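Local coordinates for segregation and condensation protein A (Pyrococcus furiosus, PDB 5XNS) that probably acts as the kleisin subunit of the SMC complex in chromosome segregation and condensation, its C-terminal domain here bound to a second protein chain, at residues Y17-W27 / F62-M70. Numbering follows the deposited sequence.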
ATOM      1  N   TYR B  17     -41.955  -6.718  -3.215  1.00 38.85           N
ATOM      2  CA  TYR B  17     -41.868  -7.815  -4.173  1.00 42.29           C
ATOM      3  C   TYR B  17     -43.169  -8.610  -4.228  1.00 40.24           C
ATOM      4  O   TYR B  17     -43.596  -9.031  -5.310  1.00 41.19           O
ATOM      5  CB  TYR B  17     -40.697  -8.737  -3.833  1.00 36.66           C
ATOM      6  CG  TYR B  17     -40.403  -9.721  -4.948  1.00 39.72           C
ATOM      7  CD1 TYR B  17     -39.843  -9.293  -6.151  1.00 40.15           C
ATOM      8  CD2 TYR B  17     -40.708 -11.072  -4.810  1.00 39.40           C
ATOM      9  CE1 TYR B  17     -39.580 -10.195  -7.185  1.00 42.14           C
ATOM     10  CE2 TYR B  17     -40.450 -11.978  -5.837  1.00 39.23           C
ATOM     11  CZ  TYR B  17     -39.890 -11.538  -7.016  1.00 38.26           C
ATOM     12  OH  TYR B  17     -39.631 -12.442  -8.028  1.00 41.67           O
ATOM     13  N   GLU B  18     -43.815  -8.823  -3.077  1.00 40.70           N
ATOM     14  CA  GLU B  18     -45.108  -9.501  -3.067  1.00 41.79           C
ATOM     15  C   GLU B  18     -46.161  -8.770  -3.888  1.00 43.56           C
ATOM     16  O   GLU B  18     -47.137  -9.395  -4.306  1.00 49.02           O
ATOM     17  CB  GLU B  18     -45.611  -9.663  -1.637  1.00 43.38           C
ATOM     18  CG  GLU B  18     -44.855 -10.693  -0.829  1.00 52.36           C
ATOM     19  CD  GLU B  18     -45.135 -10.573   0.661  1.00 60.58           C
ATOM     20  OE1 GLU B  18     -46.127  -9.892   1.031  1.00 59.06           O
ATOM     21  OE2 GLU B  18     -44.359 -11.157   1.457  1.00 60.09           O
ATOM     22  N   LYS B  19     -45.987  -7.469  -4.130  1.00 41.98           N
ATOM     23  CA  LYS B  19     -46.944  -6.680  -4.898  1.00 45.47           C
ATOM     24  C   LYS B  19     -46.606  -6.575  -6.381  1.00 47.69           C
ATOM     25  O   LYS B  19     -47.523  -6.458  -7.200  1.00 50.42           O
ATOM     26  CB  LYS B  19     -47.061  -5.263  -4.316  1.00 44.40           C
ATOM     27  CG  LYS B  19     -48.094  -5.123  -3.197  1.00 51.34           C
ATOM     28  CD  LYS B  19     -48.027  -3.743  -2.526  1.00 57.20           C
ATOM     29  CE  LYS B  19     -49.348  -3.356  -1.810  1.00 58.85           C
ATOM     30  NZ  LYS B  19     -50.548  -3.235  -2.732  1.00 59.80           N
ATOM     31  N   THR B  20     -45.326  -6.595  -6.764  1.00 45.47           N
ATOM     32  CA  THR B  20     -44.955  -6.413  -8.166  1.00 43.41           C
ATOM     33  C   THR B  20     -44.484  -7.691  -8.836  1.00 40.77           C
ATOM     34  O   THR B  20     -44.533  -7.781 -10.065  1.00 44.48           O
ATOM     35  CB  THR B  20     -43.832  -5.372  -8.315  1.00 46.07           C
ATOM     36  OG1 THR B  20     -42.592  -5.937  -7.859  1.00 46.44           O
ATOM     37  CG2 THR B  20     -44.138  -4.106  -7.520  1.00 42.97           C
ATOM     38  N   GLY B  21     -43.983  -8.656  -8.062  1.00 43.27           N
ATOM     39  CA  GLY B  21     -43.352  -9.849  -8.594  1.00 35.23           C
ATOM     40  C   GLY B  21     -42.137  -9.625  -9.479  1.00 41.67           C
ATOM     41  O   GLY B  21     -41.648 -10.576 -10.093  1.00 41.28           O
ATOM     42  N   THR B  22     -41.631  -8.392  -9.559  1.00 41.38           N
ATOM     43  CA  THR B  22     -40.515  -8.083 -10.444  1.00 41.57           C
ATOM     44  C   THR B  22     -39.329  -7.534  -9.650  1.00 43.96           C
ATOM     45  O   THR B  22     -39.513  -7.011  -8.542  1.00 38.10           O
ATOM     46  CB  THR B  22     -40.948  -7.073 -11.515  1.00 41.85           C
ATOM     47  OG1 THR B  22     -41.411  -5.875 -10.883  1.00 43.66           O
ATOM     48  CG2 THR B  22     -42.082  -7.663 -12.369  1.00 42.22           C
ATOM     49  N   PRO B  23     -38.101  -7.653 -10.171  1.00 41.54           N
ATOM     50  CA  PRO B  23     -36.934  -7.184  -9.406  1.00 39.22           C
ATOM     51  C   PRO B  23     -37.035  -5.698  -9.082  1.00 37.50           C
ATOM     52  O   PRO B  23     -37.517  -4.896  -9.887  1.00 39.78           O
ATOM     53  CB  PRO B  23     -35.749  -7.479 -10.338  1.00 36.63           C
ATOM     54  CG  PRO B  23     -36.245  -8.557 -11.268  1.00 34.51           C
ATOM     55  CD  PRO B  23     -37.704  -8.255 -11.460  1.00 39.43           C
ATOM     56  N   ILE B  24     -36.572  -5.337  -7.886  1.00 34.06           N
ATOM     57  CA  ILE B  24     -36.644  -3.964  -7.394  1.00 30.54           C
ATOM     58  C   ILE B  24     -35.343  -3.239  -7.726  1.00 28.98           C
ATOM     59  O   ILE B  24     -34.251  -3.728  -7.409  1.00 30.31           O
ATOM     60  CB  ILE B  24     -36.917  -3.954  -5.879  1.00 34.07           C
ATOM     61  CG1 ILE B  24     -38.278  -4.595  -5.601  1.00 30.75           C
ATOM     62  CG2 ILE B  24     -36.845  -2.529  -5.313  1.00 26.88           C
ATOM     63  CD1 ILE B  24     -38.436  -5.073  -4.203  1.00 32.48           C
ATOM     64  N   LYS B  25     -35.453  -2.072  -8.373  1.00 27.18           N
ATOM     65  CA  LYS B  25     -34.277  -1.241  -8.637  1.00 30.63           C
ATOM     66  C   LYS B  25     -33.650  -0.742  -7.334  1.00 31.50           C
ATOM     67  O   LYS B  25     -34.343  -0.207  -6.463  1.00 31.51           O
ATOM     68  CB  LYS B  25     -34.653  -0.032  -9.503  1.00 32.53           C
ATOM     69  CG  LYS B  25     -35.162  -0.342 -10.904  1.00 42.57           C
ATOM     70  CD  LYS B  25     -35.499   0.952 -11.662  1.00 42.80           C
ATOM     71  CE  LYS B  25     -36.003   0.648 -13.071  1.00 53.93           C
ATOM     72  NZ  LYS B  25     -36.209   1.879 -13.892  1.00 57.35           N
ATOM     73  N   PHE B  26     -32.328  -0.895  -7.217  1.00 33.83           N
ATOM     74  CA  PHE B  26     -31.600  -0.323  -6.086  1.00 30.37           C
ATOM     75  C   PHE B  26     -31.968   1.139  -5.879  1.00 31.34           C
ATOM     76  O   PHE B  26     -32.242   1.560  -4.749  1.00 28.71           O
ATOM     77  CB  PHE B  26     -30.081  -0.472  -6.282  1.00 28.39           C
ATOM     78  CG  PHE B  26     -29.252   0.270  -5.248  1.00 25.78           C
ATOM     79  CD1 PHE B  26     -29.309  -0.085  -3.910  1.00 27.50           C
ATOM     80  CD2 PHE B  26     -28.423   1.322  -5.623  1.00 31.41           C
ATOM     81  CE1 PHE B  26     -28.542   0.585  -2.950  1.00 28.73           C
ATOM     82  CE2 PHE B  26     -27.651   2.019  -4.666  1.00 26.18           C
ATOM     83  CZ  PHE B  26     -27.713   1.643  -3.326  1.00 28.29           C
ATOM     84  N   TRP B  27     -31.990   1.934  -6.962  1.00 28.16           N
ATOM     85  CA  TRP B  27     -32.256   3.364  -6.813  1.00 32.15           C
ATOM     86  C   TRP B  27     -33.563   3.617  -6.073  1.00 32.55           C
ATOM     87  O   TRP B  27     -33.669   4.569  -5.295  1.00 35.63           O
ATOM     88  CB  TRP B  27     -32.305   4.071  -8.171  1.00 37.41           C
ATOM     89  CG  TRP B  27     -31.094   3.917  -9.045  1.00 39.17           C
ATOM     90  CD1 TRP B  27     -31.085   3.609 -10.382  1.00 39.19           C
ATOM     91  CD2 TRP B  27     -29.722   4.074  -8.663  1.00 37.31           C
ATOM     92  NE1 TRP B  27     -29.794   3.559 -10.847  1.00 40.54           N
ATOM     93  CE2 TRP B  27     -28.937   3.839  -9.815  1.00 38.72           C
ATOM     94  CE3 TRP B  27     -29.077   4.388  -7.461  1.00 35.03           C
ATOM     95  CZ2 TRP B  27     -27.536   3.902  -9.796  1.00 39.78           C
ATOM     96  CZ3 TRP B  27     -27.695   4.440  -7.445  1.00 33.34           C
ATOM     97  CH2 TRP B  27     -26.938   4.203  -8.606  1.00 31.88           C
ATOM     98  N   PHE B  62     -20.907  -1.394 -12.720  1.00 27.31           N
ATOM     99  CA  PHE B  62     -21.492  -0.066 -12.521  1.00 32.32           C
ATOM    100  C   PHE B  62     -22.796   0.113 -13.286  1.00 30.69           C
ATOM    101  O   PHE B  62     -23.207   1.246 -13.565  1.00 31.09           O
ATOM    102  CB  PHE B  62     -20.501   1.038 -12.891  1.00 25.25           C
ATOM    103  CG  PHE B  62     -19.197   0.924 -12.175  1.00 28.32           C
ATOM    104  CD1 PHE B  62     -19.110   1.212 -10.820  1.00 31.31           C
ATOM    105  CD2 PHE B  62     -18.051   0.523 -12.846  1.00 29.53           C
ATOM    106  CE1 PHE B  62     -17.895   1.111 -10.151  1.00 31.36           C
ATOM    107  CE2 PHE B  62     -16.834   0.414 -12.180  1.00 28.54           C
ATOM    108  CZ  PHE B  62     -16.759   0.706 -10.833  1.00 31.82           C
ATOM    109  N   GLY B  63     -23.454  -0.994 -13.629  1.00 34.23           N
ATOM    110  CA  GLY B  63     -24.744  -0.944 -14.278  1.00 31.62           C
ATOM    111  C   GLY B  63     -25.860  -0.993 -13.266  1.00 32.52           C
ATOM    112  O   GLY B  63     -25.641  -1.111 -12.058  1.00 29.05           O
ATOM    113  N   GLU B  64     -27.082  -0.888 -13.780  1.00 33.55           N
ATOM    114  CA  GLU B  64     -28.255  -0.936 -12.923  1.00 34.53           C
ATOM    115  C   GLU B  64     -28.204  -2.145 -11.998  1.00 31.06           C
ATOM    116  O   GLU B  64     -27.894  -3.258 -12.424  1.00 31.88           O
ATOM    117  CB  GLU B  64     -29.531  -0.968 -13.773  1.00 38.32           C
ATOM    118  CG  GLU B  64     -30.799  -1.059 -12.932  1.00 47.80           C
ATOM    119  CD  GLU B  64     -31.923  -0.172 -13.439  1.00 55.06           C
ATOM    120  OE1 GLU B  64     -32.642  -0.586 -14.381  1.00 53.55           O
ATOM    121  OE2 GLU B  64     -32.064   0.951 -12.894  1.00 52.79           O
ATOM    122  N   ILE B  65     -28.510  -1.911 -10.728  1.00 29.33           N
ATOM    123  CA  ILE B  65     -28.558  -2.937  -9.700  1.00 27.25           C
ATOM    124  C   ILE B  65     -30.020  -3.215  -9.355  1.00 32.14           C
ATOM    125  O   ILE B  65     -30.798  -2.279  -9.141  1.00 29.44           O
ATOM    126  CB  ILE B  65     -27.776  -2.483  -8.458  1.00 29.74           C
ATOM    127  CG1 ILE B  65     -26.330  -2.153  -8.844  1.00 27.88           C
ATOM    128  CG2 ILE B  65     -27.852  -3.537  -7.365  1.00 27.61           C
ATOM    129  CD1 ILE B  65     -25.537  -1.430  -7.746  1.00 26.55           C
ATOM    130  N   LEU B  66     -30.388  -4.496  -9.296  1.00 28.19           N
ATOM    131  CA  LEU B  66     -31.729  -4.938  -8.931  1.00 31.83           C
ATOM    132  C   LEU B  66     -31.662  -5.883  -7.739  1.00 28.14           C
ATOM    133  O   LEU B  66     -30.645  -6.531  -7.489  1.00 31.41           O
ATOM    134  CB  LEU B  66     -32.430  -5.657 -10.084  1.00 31.99           C
ATOM    135  CG  LEU B  66     -32.403  -4.942 -11.424  1.00 36.50           C
ATOM    136  CD1 LEU B  66     -32.749  -5.943 -12.501  1.00 35.15           C
ATOM    137  CD2 LEU B  66     -33.381  -3.767 -11.423  1.00 35.54           C
ATOM    138  N   VAL B  67     -32.779  -5.985  -7.024  1.00 27.97           N
ATOM    139  CA  VAL B  67     -32.865  -6.762  -5.796  1.00 27.07           C
ATOM    140  C   VAL B  67     -34.064  -7.695  -5.874  1.00 32.52           C
ATOM    141  O   VAL B  67     -35.173  -7.265  -6.221  1.00 31.96           O
ATOM    142  CB  VAL B  67     -32.993  -5.856  -4.558  1.00 26.02           C
ATOM    143  CG1 VAL B  67     -32.964  -6.700  -3.278  1.00 26.65           C
ATOM    144  CG2 VAL B  67     -31.891  -4.792  -4.561  1.00 26.99           C
ATOM    145  N   VAL B  68     -33.854  -8.954  -5.512  1.00 27.99           N
ATOM    146  CA  VAL B  68     -34.949  -9.907  -5.411  1.00 33.06           C
ATOM    147  C   VAL B  68     -34.844 -10.598  -4.060  1.00 34.66           C
ATOM    148  O   VAL B  68     -33.755 -11.062  -3.693  1.00 35.85           O
ATOM    149  CB  VAL B  68     -34.916 -10.920  -6.566  1.00 35.92           C
ATOM    150  CG1 VAL B  68     -36.001 -11.972  -6.381  1.00 35.76           C
ATOM    151  CG2 VAL B  68     -35.086 -10.200  -7.885  1.00 35.05           C
ATOM    152  N   PRO B  69     -35.922 -10.675  -3.278  1.00 34.14           N
ATOM    153  CA  PRO B  69     -35.854 -11.415  -2.011  1.00 39.81           C
ATOM    154  C   PRO B  69     -35.834 -12.918  -2.258  1.00 40.95           C
ATOM    155  O   PRO B  69     -36.285 -13.405  -3.297  1.00 38.18           O
ATOM    156  CB  PRO B  69     -37.121 -10.975  -1.267  1.00 34.57           C
ATOM    157  CG  PRO B  69     -38.073 -10.568  -2.355  1.00 34.63           C
ATOM    158  CD  PRO B  69     -37.216  -9.992  -3.464  1.00 33.94           C
ATOM    159  N   MET B  70     -35.247 -13.642  -1.308  1.00 41.73           N
ATOM    160  CA  MET B  70     -35.159 -15.104  -1.371  1.00 45.52           C
ATOM    161  C   MET B  70     -35.974 -15.733  -0.254  1.00 52.90           C
ATOM    162  O   MET B  70     -36.337 -15.057   0.718  1.00 53.33           O
ATOM    163  CB  MET B  70     -33.709 -15.596  -1.264  1.00 44.94           C
ATOM    164  CG  MET B  70     -32.703 -14.708  -1.956  1.00 47.41           C
ATOM    165  SD  MET B  70     -32.453 -15.159  -3.680  1.00 69.38           S
ATOM    166  CE  MET B  70     -31.091 -16.316  -3.513  1.00 55.28           C
TER
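Ile-24 and Val-67 form an antiparallel hydrogen-bonded pair: Ile-24 N donates almost straight to Val-67 O at 2.9 Å, while the return bond from Val-67 N to Ile-24 O is more bent (138°). A third bond, Phe-26 N to Ile-65 O at 2.8 Å, continues the ladder. Ile-24 and Val-67 are buried and both reach Val-13 of helix 3-20; Phe-26, touching Ile-65 through CB, sends its ring onto helix 35-50. This burial against two helices marks the tight face. At the helix end, Tyr-17 has CG anti to its N (chi1 -169°), which lays the ring against Pro-69, with Tyr-17 CB 3.5 Å from Pro-69 CG. Pro-69 CD sits 3.9 Å from the centroid of the Tyr-17 ring, 26° off the normal, a CH-pi contact, and Gly-21 CA lies over the opposite face. Val-68 CG1 meets the ring obliquely, 4.0 Å from Tyr-17 CZ, and its other methyl, CG2, packs on Pro-23 CB. Replacing Tyr-17 with a serine would probably leave Pro-69 CD and Val-68 CG1 without their aromatic partner and open a gap between helix end and strand. The other face is looser: exposed Lys-25 runs extended beside Leu-66, with Lys-25 CG 3.9 Å from Leu-66 CD2, and Lys-25 NZ stays 4.4 Å from Glu-64 OE1, too far for a salt bridge. Phe-26, Trp-27 and Ile-65 also pack on the chain of another protein. Strand 65-69 lies between 24-25 and 54-58, making 24-25 an outer strand within this chain; the helix-strand-helix-strand-strand order fits a winged-helix domain, as in kleisin C-terminal domains.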